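Local coordinates for cell division control protein (Pyrococcus abyssi, PDB 6RPP), which is an intein of the HINT fold that probably excises itself from its host MCM helicase and joins the flanking segments by protein splicing, at residues E10-N15 against N157-G162; A71-A76 against D144-D149; T75-M80 against R92-H97; K84-K89 against E133-L138. The protein carries 2 engineered substitutions. All blocks are in the same frame, centred on the assembly; numbering follows the deposited sequence.

Contact 1: E10-N15 against N157-G162; sequences EVVLGN and NFLANG
Glu10 and Asn161 are tied by two hydrogen bonds. Glu10 N donates to the side-chain oxygen Asn161 OD1 at 2.9 Å, and the bond is nearly straight (172°). Asn161 N returns a bond to Glu10 O, longer at 3.2 Å and more bent. The Asn161 amide can reach back because its CG stands anti to the carbonyl carbon (chi1 -79°). With an alanine here, Glu10 N would probably lose its acceptor, and Arg90 O the hydrogen bond it accepts from ND2. A third bond runs from Val12 N to Leu159 O at 3.1 Å. A water sits 2.7 Å from Val12 O and also lies close to Leu159 O. Between these bonds Val11 and Ala160 form a single beta bridge. The apolar contacts are few. Val11 CG2 meets Phe158 CE1 at 4.0 Å, the two side chains crossing at about a right angle. Val12 CG2 lies alongside Leu159 CG. The bridge ties strand 10-11, near the N-terminal end of the intein, to strand 157-160, near its C-terminal end, as in the HINT fold, where the two chain ends come together. Ile21 of helix 21-35 and Val53 of strand 44-56 each touch both Val11 and Phe158, while strand 163-166 pairs with strand 157-160.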
# COMPACT_ATOMS: atom_id res chain seq x y z
N GLU A 10 6.59 -1.05 5.20
CA GLU A 10 6.31 -1.69 6.49
C GLU A 10 4.87 -1.44 6.93
O GLU A 10 4.46 -0.29 7.17
CB GLU A 10 7.29 -1.18 7.55
CG GLU A 10 8.72 -1.60 7.27
CD GLU A 10 9.71 -1.46 8.41
OE1 GLU A 10 9.36 -0.96 9.52
OE2 GLU A 10 10.92 -1.82 8.18
N VAL A 11 4.09 -2.52 7.03
CA VAL A 11 2.68 -2.47 7.42
C VAL A 11 2.59 -2.39 8.92
O VAL A 11 3.20 -3.20 9.63
CB VAL A 11 1.96 -3.72 6.92
CG1 VAL A 11 0.50 -3.70 7.29
CG2 VAL A 11 2.11 -3.82 5.34
N VAL A 12 1.81 -1.42 9.43
CA VAL A 12 1.52 -1.35 10.86
C VAL A 12 0.45 -2.37 11.23
O VAL A 12 -0.68 -2.35 10.73
CB VAL A 12 1.13 0.08 11.25
CG1 VAL A 12 0.88 0.18 12.77
CG2 VAL A 12 2.19 1.04 10.86
N LEU A 13 0.82 -3.34 12.05
CA LEU A 13 -0.13 -4.34 12.51
C LEU A 13 -0.86 -3.83 13.75
O LEU A 13 -0.30 -3.10 14.57
CB LEU A 13 0.59 -5.65 12.81
CG LEU A 13 1.30 -6.24 11.60
CD1 LEU A 13 2.17 -7.44 12.03
CD2 LEU A 13 0.33 -6.63 10.52
N GLY A 14 -2.14 -4.19 13.86
CA GLY A 14 -2.92 -3.77 15.01
C GLY A 14 -2.54 -4.46 16.28
O GLY A 14 -3.01 -4.06 17.35
N ASN A 15 -1.74 -5.53 16.20
CA ASN A 15 -1.50 -6.34 17.37
C ASN A 15 -0.08 -6.87 17.42
O ASN A 15 0.14 -7.93 17.97
CB ASN A 15 -2.50 -7.50 17.42
CG ASN A 15 -2.50 -8.36 16.12
OD1 ASN A 15 -1.77 -8.10 15.14
ND2 ASN A 15 -3.34 -9.41 16.13
N ASN A 157 -7.65 0.23 2.22
CA ASN A 157 -6.38 0.84 2.50
C ASN A 157 -5.84 0.26 3.79
O ASN A 157 -6.60 -0.29 4.60
CB ASN A 157 -6.52 2.39 2.60
CG ASN A 157 -7.23 2.87 3.85
OD1 ASN A 157 -6.55 3.14 4.83
ND2 ASN A 157 -8.55 3.05 3.80
N PHE A 158 -4.52 0.43 3.97
CA PHE A 158 -3.82 0.04 5.21
C PHE A 158 -2.69 1.02 5.43
O PHE A 158 -2.12 1.57 4.48
CB PHE A 158 -3.26 -1.41 5.17
CG PHE A 158 -2.39 -1.68 3.96
CD1 PHE A 158 -1.00 -1.44 4.00
CD2 PHE A 158 -2.93 -2.17 2.77
CE1 PHE A 158 -0.17 -1.63 2.93
CE2 PHE A 158 -2.12 -2.39 1.65
CZ PHE A 158 -0.75 -2.14 1.71
N LEU A 159 -2.39 1.25 6.71
CA LEU A 159 -1.27 2.14 7.09
C LEU A 159 0.07 1.46 6.89
O LEU A 159 0.33 0.39 7.45
CB LEU A 159 -1.43 2.52 8.55
CG LEU A 159 -0.37 3.49 9.09
CD1 LEU A 159 -0.33 4.83 8.32
CD2 LEU A 159 -0.74 3.69 10.60
N ALA A 160 0.96 2.11 6.11
CA ALA A 160 2.30 1.59 5.94
C ALA A 160 3.20 2.75 5.57
O ALA A 160 2.82 3.62 4.79
CB ALA A 160 2.31 0.50 4.84
N ASN A 161 4.40 2.76 6.16
CA ASN A 161 5.39 3.84 5.91
C ASN A 161 4.78 5.21 6.25
O ASN A 161 5.15 6.23 5.64
CB ASN A 161 5.90 3.81 4.48
CG ASN A 161 6.96 2.75 4.25
OD1 ASN A 161 7.04 1.78 5.00
ND2 ASN A 161 7.79 2.94 3.24
N GLY A 162 3.84 5.23 7.21
CA GLY A 162 3.18 6.45 7.61
C GLY A 162 2.16 6.99 6.62
O GLY A 162 1.69 8.12 6.82
O HOH W 1 -1.78 -0.98 8.74

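Contact 2: A71-A76 against D144-D149; sequences AWKRTA and DPWVYD
Lys73 lies across one face of the Trp146 indole. Its CE sits 3.5 Å from the centroid of the six-membered ring, a CH-pi contact. Its NZ is 4.5 Å from the same centroid and adds a cation-pi interaction. The straight chain of Lys73 starts with CG opposite the backbone N (chi1 169°), and CG also passes the Tyr148 ring. Arg74 O is at the edge of the Trp146 indole, near its plane. Asp149 O takes the like place at the edge of the Trp72 ring. One face of that ring carries the Arg74 guanidinium: Trp72 CE3 lies over the centre of the flat group, and Arg74 NH2 lies toward the rim of the indole. A water in plane at the guanidinium edge donates to Asp149 OD2 at 2.8 Å and accepts a weak bond from Arg74 NH2.

The backbones pair antiparallel. Trp72 with Asp149 and Arg74 with Val147 are hydrogen-bonded pairs. The shortest of these bonds is Val147 N to Arg74 O, 2.8 Å and almost straight (170°). Ala76 N extends the ladder to Pro145 O at 2.9 Å, meeting it from above the carbonyl plane. Asp144 OD1 accepts from Trp146 N and closes an Asx turn where strand 146-151 begins.

The Lys73 ammonium also forms a salt bridge with Glu26 of helix 21-35, which Tyr148 OH joins as well. The lysine charge is therefore probably shared between the Glu26 carboxylate and the Trp146 face. Asp149 OD2 also accepts from Ala168 N, so a hydrogen bond ties strand 146-151 to the C-terminal residue.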
# COMPACT_ATOMS: atom_id res chain seq x y z
N ALA A 71 -3.41 -11.80 0.39
CA ALA A 71 -2.05 -11.36 0.12
C ALA A 71 -1.77 -11.55 -1.38
O ALA A 71 -2.06 -12.62 -1.94
CB ALA A 71 -1.05 -12.18 0.92
N TRP A 72 -1.19 -10.52 -2.00
CA TRP A 72 -0.93 -10.47 -3.43
C TRP A 72 0.55 -10.33 -3.71
O TRP A 72 1.21 -9.48 -3.13
CB TRP A 72 -1.63 -9.26 -4.06
CG TRP A 72 -3.02 -9.46 -4.29
CD1 TRP A 72 -4.08 -9.00 -3.51
CD2 TRP A 72 -3.60 -10.20 -5.35
NE1 TRP A 72 -5.26 -9.42 -4.06
CE2 TRP A 72 -5.00 -10.14 -5.19
CE3 TRP A 72 -3.08 -10.88 -6.45
CZ2 TRP A 72 -5.87 -10.75 -6.08
CZ3 TRP A 72 -3.95 -11.48 -7.33
CH2 TRP A 72 -5.32 -11.42 -7.15
N LYS A 73 1.06 -11.15 -4.63
CA LYS A 73 2.44 -11.05 -5.10
C LYS A 73 2.39 -10.95 -6.61
O LYS A 73 1.88 -11.86 -7.25
CB LYS A 73 3.23 -12.31 -4.71
CG LYS A 73 4.64 -12.49 -5.35
CD LYS A 73 5.24 -13.80 -4.97
CE LYS A 73 6.76 -13.99 -5.45
NZ LYS A 73 7.30 -15.14 -4.83
N ARG A 74 2.95 -9.88 -7.18
CA ARG A 74 2.82 -9.65 -8.60
C ARG A 74 4.18 -9.33 -9.21
O ARG A 74 5.06 -8.78 -8.55
CB ARG A 74 1.82 -8.51 -8.94
CG ARG A 74 0.38 -8.79 -8.46
CD ARG A 74 -0.65 -8.01 -9.29
NE ARG A 74 -1.88 -7.77 -8.54
CZ ARG A 74 -3.04 -8.37 -8.80
NH1 ARG A 74 -3.13 -9.23 -9.79
NH2 ARG A 74 -4.11 -8.09 -8.06
N THR A 75 4.32 -9.64 -10.49
CA THR A 75 5.53 -9.24 -11.20
C THR A 75 5.70 -7.72 -11.16
O THR A 75 4.77 -6.96 -11.46
CB THR A 75 5.47 -9.74 -12.65
OG1 THR A 75 5.28 -11.16 -12.64
CG2 THR A 75 6.74 -9.44 -13.41
N ALA A 76 6.90 -7.29 -10.84
CA ALA A 76 7.17 -5.86 -10.85
C ALA A 76 7.07 -5.31 -12.27
O ALA A 76 7.50 -5.96 -13.26
CB ALA A 76 8.55 -5.59 -10.27
N ASP A 144 14.32 -5.43 -7.35
CA ASP A 144 13.50 -6.54 -6.87
C ASP A 144 12.38 -6.78 -7.87
O ASP A 144 11.64 -5.83 -8.20
CB ASP A 144 12.94 -6.13 -5.49
CG ASP A 144 12.16 -7.20 -4.82
OD1 ASP A 144 11.72 -8.20 -5.44
OD2 ASP A 144 11.91 -6.97 -3.61
N PRO A 145 12.25 -7.96 -8.42
CA PRO A 145 11.30 -8.17 -9.53
C PRO A 145 9.89 -8.53 -9.08
O PRO A 145 9.07 -8.92 -9.92
CB PRO A 145 11.95 -9.30 -10.31
CG PRO A 145 12.52 -10.16 -9.21
CD PRO A 145 13.14 -9.13 -8.23
N TRP A 146 9.57 -8.29 -7.80
CA TRP A 146 8.23 -8.55 -7.30
C TRP A 146 7.70 -7.34 -6.58
O TRP A 146 8.46 -6.56 -6.01
CB TRP A 146 8.23 -9.72 -6.33
CG TRP A 146 8.72 -10.97 -6.94
CD1 TRP A 146 9.96 -11.55 -6.75
CD2 TRP A 146 8.00 -11.85 -7.80
NE1 TRP A 146 10.06 -12.68 -7.49
CE2 TRP A 146 8.88 -12.89 -8.15
CE3 TRP A 146 6.71 -11.84 -8.36
CZ2 TRP A 146 8.49 -13.98 -8.97
CZ3 TRP A 146 6.32 -12.88 -9.18
CH2 TRP A 146 7.22 -13.93 -9.50
N VAL A 147 6.38 -7.18 -6.62
CA VAL A 147 5.68 -6.16 -5.83
C VAL A 147 4.50 -6.79 -5.10
O VAL A 147 4.06 -7.90 -5.43
CB VAL A 147 5.20 -4.98 -6.69
CG1 VAL A 147 6.46 -4.21 -7.21
CG2 VAL A 147 4.44 -5.45 -7.89
N TYR A 148 3.93 -6.03 -4.13
CA TYR A 148 3.07 -6.68 -3.13
C TYR A 148 1.84 -5.84 -2.81
O TYR A 148 1.86 -4.61 -2.87
CB TYR A 148 3.86 -6.89 -1.86
CG TYR A 148 5.04 -7.82 -2.09
CD1 TYR A 148 4.84 -9.18 -2.05
CD2 TYR A 148 6.33 -7.33 -2.41
CE1 TYR A 148 5.88 -10.03 -2.28
CE2 TYR A 148 7.41 -8.20 -2.64
CZ TYR A 148 7.14 -9.55 -2.58
OH TYR A 148 8.21 -10.39 -2.83
N ASP A 149 0.78 -6.50 -2.37
CA ASP A 149 -0.41 -5.75 -1.97
C ASP A 149 -1.18 -6.62 -0.99
O ASP A 149 -0.91 -7.81 -0.86
CB ASP A 149 -1.26 -5.42 -3.20
CG ASP A 149 -2.36 -4.41 -2.91
OD1 ASP A 149 -2.18 -3.61 -1.96
OD2 ASP A 149 -3.36 -4.48 -3.67
O HOH W 2 -2.96 -5.44 -6.28

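Contact 3: T75-M80 against R92-H97; sequences TAPKKM and RVTPTH
Met80 reaches across to the 92-97 segment with its thioether. CE lies 3.5 Å from Val93 C, against the backbone, and SD is 3.8 Å from Thr94 CG2. The Met80 chain is bent at chi2 (-82°) and again at chi3 (-73°), which curls the methyl group in over the Val93 backbone. Thr94 CG2 also meets Pro77 CD at 3.7 Å, so this one methyl is touched by a proline ring and a sulfur. Pro77 and Pro95 cross at a slant, with Pro77 CG 3.8 Å from Pro95 CD. Pro95 sets CD and CG against the loop backbone, with CD 3.2 Å from Lys79 O. No hydrogen bond joins the two segments.

Residues 94 to 97 read Thr-Pro-Thr-His and match the TxxH motif of block B in the intein splicing domain. They form a type I turn, closed by His97 N donating to Thr94 O at 3.1 Å.

Outside this first shell, Thr94 OG1 is bonded to Ala2 O and Ala4 N, which holds the threonine against the start of the chain with its methyl turned to Pro77 and Met80. Val147 of strand 146-151 packs on both Met80 and Thr94. The backbone of Met80 pairs with that of Tyr140 in the neighbouring strand 128-140.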
# COMPACT_ATOMS: atom_id res chain seq x y z
N THR A 75 4.32 -9.64 -10.49
CA THR A 75 5.53 -9.24 -11.20
C THR A 75 5.70 -7.72 -11.16
O THR A 75 4.77 -6.96 -11.46
CB THR A 75 5.47 -9.74 -12.65
OG1 THR A 75 5.28 -11.16 -12.64
CG2 THR A 75 6.74 -9.44 -13.41
N ALA A 76 6.90 -7.29 -10.84
CA ALA A 76 7.17 -5.86 -10.85
C ALA A 76 7.07 -5.31 -12.27
O ALA A 76 7.50 -5.96 -13.26
CB ALA A 76 8.55 -5.59 -10.27
N PRO A 77 6.54 -4.11 -12.44
CA PRO A 77 6.63 -3.44 -13.74
C PRO A 77 8.07 -3.02 -14.11
O PRO A 77 9.01 -3.16 -13.30
CB PRO A 77 5.70 -2.23 -13.55
CG PRO A 77 5.76 -1.92 -12.10
CD PRO A 77 5.82 -3.30 -11.41
N LYS A 78 8.25 -2.53 -15.34
CA LYS A 78 9.57 -2.19 -15.79
C LYS A 78 10.10 -0.97 -15.06
O LYS A 78 11.33 -0.81 -14.94
CB LYS A 78 9.54 -1.97 -17.31
CG LYS A 78 9.24 -3.23 -18.14
CD LYS A 78 10.33 -4.29 -17.96
CE LYS A 78 10.34 -5.32 -19.11
NZ LYS A 78 11.43 -6.36 -18.92
N LYS A 79 9.21 -0.09 -14.57
CA LYS A 79 9.57 1.13 -13.85
C LYS A 79 8.75 1.18 -12.57
O LYS A 79 7.63 0.68 -12.52
CB LYS A 79 9.31 2.45 -14.67
CG LYS A 79 10.06 2.42 -15.99
CD LYS A 79 10.02 3.70 -16.77
CE LYS A 79 11.27 3.84 -17.66
NZ LYS A 79 12.48 3.12 -17.14
N MET A 80 9.34 1.78 -11.52
CA MET A 80 8.66 2.04 -10.25
C MET A 80 8.81 3.52 -9.88
O MET A 80 9.54 4.26 -10.52
CB MET A 80 9.22 1.15 -9.10
CG MET A 80 9.11 -0.39 -9.28
SD MET A 80 7.44 -0.90 -8.81
CE MET A 80 7.51 -0.72 -6.99
N ARG A 92 7.74 3.33 -2.07
CA ARG A 92 8.07 2.93 -3.44
C ARG A 92 6.93 2.09 -3.96
O ARG A 92 6.56 1.07 -3.31
CB ARG A 92 9.41 2.16 -3.46
CG ARG A 92 10.61 3.03 -3.02
CD ARG A 92 11.90 2.35 -3.14
NE ARG A 92 13.01 3.18 -2.66
CZ ARG A 92 13.74 4.01 -3.40
NH1 ARG A 92 13.54 4.12 -4.71
NH2 ARG A 92 14.72 4.71 -2.82
N VAL A 93 6.31 2.54 -5.07
CA VAL A 93 5.07 1.95 -5.57
C VAL A 93 5.13 1.79 -7.08
O VAL A 93 5.93 2.43 -7.78
CB VAL A 93 3.82 2.79 -5.21
CG1 VAL A 93 3.72 2.98 -3.68
CG2 VAL A 93 3.92 4.17 -5.85
N THR A 94 4.20 0.94 -7.60
CA THR A 94 4.09 0.87 -9.05
C THR A 94 3.51 2.17 -9.62
O THR A 94 2.83 2.95 -8.93
CB THR A 94 3.20 -0.30 -9.47
OG1 THR A 94 1.88 -0.06 -8.96
CG2 THR A 94 3.72 -1.62 -8.90
N PRO A 95 3.76 2.45 -10.89
CA PRO A 95 3.32 3.74 -11.43
C PRO A 95 1.81 3.92 -11.43
O PRO A 95 1.34 5.06 -11.35
CB PRO A 95 3.88 3.73 -12.87
CG PRO A 95 5.12 2.83 -12.74
CD PRO A 95 4.69 1.74 -11.80
N THR A 96 1.02 2.84 -11.52
CA THR A 96 -0.44 2.98 -11.49
C THR A 96 -1.03 2.83 -10.10
O THR A 96 -2.25 2.92 -9.98
CB THR A 96 -1.14 1.98 -12.43
OG1 THR A 96 -0.85 0.62 -12.06
CG2 THR A 96 -0.69 2.19 -13.85
N HIS A 97 -0.21 2.66 -9.07
CA HIS A 97 -0.73 2.55 -7.71
C HIS A 97 -1.45 3.84 -7.34
O HIS A 97 -0.84 4.92 -7.42
CB HIS A 97 0.43 2.29 -6.77
CG HIS A 97 0.03 2.20 -5.34
ND1 HIS A 97 -0.36 1.02 -4.75
CD2 HIS A 97 -0.01 3.15 -4.37
CE1 HIS A 97 -0.72 1.25 -3.51
NE2 HIS A 97 -0.46 2.52 -3.23

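Contact 4: K84-K89 against E133-L138; sequences KTRGGK and EVAEIL
Arg86 is kinked at chi3 (-131°), which folds its guanidinium back over the strand that holds Glu133. Glu133 is extended beyond CG, and its side chain crosses that of Arg86 at a slant. Arg86 NE donates to Glu133 OE1 at 2.9 Å as part of a salt bridge. NE comes from the anti side, tilted out of the carboxylate plane, and the bond is bent. The guanidinium and carboxylate planes stand almost perpendicular (88°). Ala135 CA lies over one face of the guanidinium, and Val134 O is on a face too. Arg86 NH1 is 3.2 Å from that oxygen, but at a poor angle for a bond. An alanine in place of Glu133 is likely to leave Arg86 NE without its charged mate and the guanidinium freer to turn.

The backbone of Arg86 is bonded as well, from its N to Glu133 O at 2.8 Å. At the other end Lys84 N donates to Glu136 O at 3.0 Å. The side chains of that pair cross, but Lys84 NZ and Glu136 OE1 form only a long salt bridge of 3.9 Å.

Lys84 O is held by two donors. Ala135 N reaches it at 2.8 Å, in the carbonyl plane, and Glu136 N adds a weak bond. Thr85 OG1 accepts from Lys89 N and also binds Asp132, which fixes the turn that follows. Residues 85 to 88 make a type I turn between strands 80-85 and 90-93. Ala135 and Glu136 both facing Lys84 is a classic beta bulge, set in the antiparallel pairing of strands 80-85 and 128-140.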
# COMPACT_ATOMS: atom_id res chain seq x y z
N LYS A 84 7.74 10.88 -2.21
CA LYS A 84 8.19 11.49 -0.96
C LYS A 84 7.29 12.66 -0.61
O LYS A 84 6.94 13.46 -1.50
CB LYS A 84 9.65 12.00 -1.07
CG LYS A 84 10.69 10.92 -1.36
CD LYS A 84 12.06 11.56 -1.61
CE LYS A 84 12.62 12.14 -0.34
NZ LYS A 84 14.03 12.68 -0.61
N THR A 85 6.93 12.81 0.67
CA THR A 85 6.04 13.89 1.08
C THR A 85 6.80 14.95 1.89
O THR A 85 7.91 14.71 2.39
CB THR A 85 4.85 13.42 1.92
OG1 THR A 85 5.33 13.02 3.23
CG2 THR A 85 4.10 12.24 1.27
N ARG A 86 6.18 16.13 2.02
CA ARG A 86 6.82 17.20 2.79
C ARG A 86 6.89 16.85 4.27
O ARG A 86 7.82 17.29 4.95
CB ARG A 86 6.07 18.51 2.57
CG ARG A 86 6.49 19.08 1.24
CD ARG A 86 5.97 20.48 0.95
NE ARG A 86 5.39 20.53 -0.39
CZ ARG A 86 6.07 20.74 -1.51
NH1 ARG A 86 5.44 20.73 -2.68
NH2 ARG A 86 7.38 20.96 -1.47
N GLY A 87 5.94 16.09 4.76
CA GLY A 87 5.89 15.65 6.13
C GLY A 87 6.76 14.47 6.43
O GLY A 87 6.72 13.95 7.56
N GLY A 88 7.56 14.05 5.48
CA GLY A 88 8.64 13.13 5.71
C GLY A 88 8.40 11.70 5.32
O GLY A 88 9.28 10.87 5.59
N LYS A 89 7.28 11.37 4.65
CA LYS A 89 6.93 9.99 4.38
C LYS A 89 7.52 9.58 3.03
O LYS A 89 7.66 10.43 2.14
CB LYS A 89 5.41 9.81 4.39
CG LYS A 89 4.75 10.31 5.69
CD LYS A 89 5.42 9.70 6.92
CE LYS A 89 4.59 9.91 8.21
NZ LYS A 89 4.55 11.33 8.68
N GLU A 133 1.40 17.29 1.61
CA GLU A 133 1.81 17.57 0.22
C GLU A 133 2.88 16.62 -0.27
O GLU A 133 3.93 16.44 0.37
CB GLU A 133 2.33 19.00 0.10
CG GLU A 133 1.23 20.02 0.39
CD GLU A 133 1.68 21.45 0.20
OE1 GLU A 133 2.76 21.67 -0.37
OE2 GLU A 133 0.93 22.36 0.63
N VAL A 134 2.67 16.07 -1.47
CA VAL A 134 3.79 15.41 -2.13
C VAL A 134 4.91 16.44 -2.39
O VAL A 134 4.67 17.58 -2.83
CB VAL A 134 3.30 14.76 -3.44
CG1 VAL A 134 4.49 14.22 -4.26
CG2 VAL A 134 2.28 13.68 -3.15
N ALA A 135 6.16 16.03 -2.12
CA ALA A 135 7.37 16.81 -2.30
C ALA A 135 8.04 16.51 -3.64
O ALA A 135 8.42 17.44 -4.36
CB ALA A 135 8.37 16.55 -1.15
N GLU A 136 8.17 15.24 -3.99
CA GLU A 136 8.83 14.81 -5.21
C GLU A 136 8.35 13.41 -5.53
O GLU A 136 8.06 12.60 -4.62
CB GLU A 136 10.37 14.80 -5.09
CG GLU A 136 11.09 16.08 -4.76
CD GLU A 136 11.46 16.16 -3.28
OE1 GLU A 136 11.68 15.09 -2.65
OE2 GLU A 136 11.51 17.29 -2.74
N ILE A 137 8.31 13.11 -6.82
CA ILE A 137 8.08 11.75 -7.31
C ILE A 137 9.25 11.42 -8.22
O ILE A 137 9.53 12.19 -9.15
CB ILE A 137 6.77 11.60 -8.09
CG1 ILE A 137 5.58 12.11 -7.27
CG2 ILE A 137 6.61 10.13 -8.58
CD1 ILE A 137 5.04 13.44 -7.80
N LEU A 138 9.89 10.28 -7.98
CA LEU A 138 11.10 9.92 -8.74
C LEU A 138 10.97 8.51 -9.28
O LEU A 138 10.83 7.55 -8.50
CB LEU A 138 12.35 10.01 -7.85
CG LEU A 138 13.67 9.63 -8.54
CD1 LEU A 138 13.81 10.33 -9.91
CD2 LEU A 138 14.85 9.98 -7.64

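Overall arrangement
Contacts 2 and 3 lie closest, with centres about 9 Å apart. They share Thr75 and Ala76, and Val147 CG1 of contact 2 touches Met80 CE of contact 3 at 3.7 Å. Contact 3 carries the TxxH motif; contact 1 lies across the chain's centre from it, about 20 Å between centres. Contact 1 still touches contact 2, where Phe158 packs on Asp149, and contact 4, where Lys89 packs on Asn161 and Gly162. Contact 4 lies about 23 Å from contact 2 between centres, but it reaches the same six-stranded sheet as contact 3. Along the chain, contact 1 closes a long loop that holds the other three. A bound PEG lies about 8 Å from the Val12 side chain.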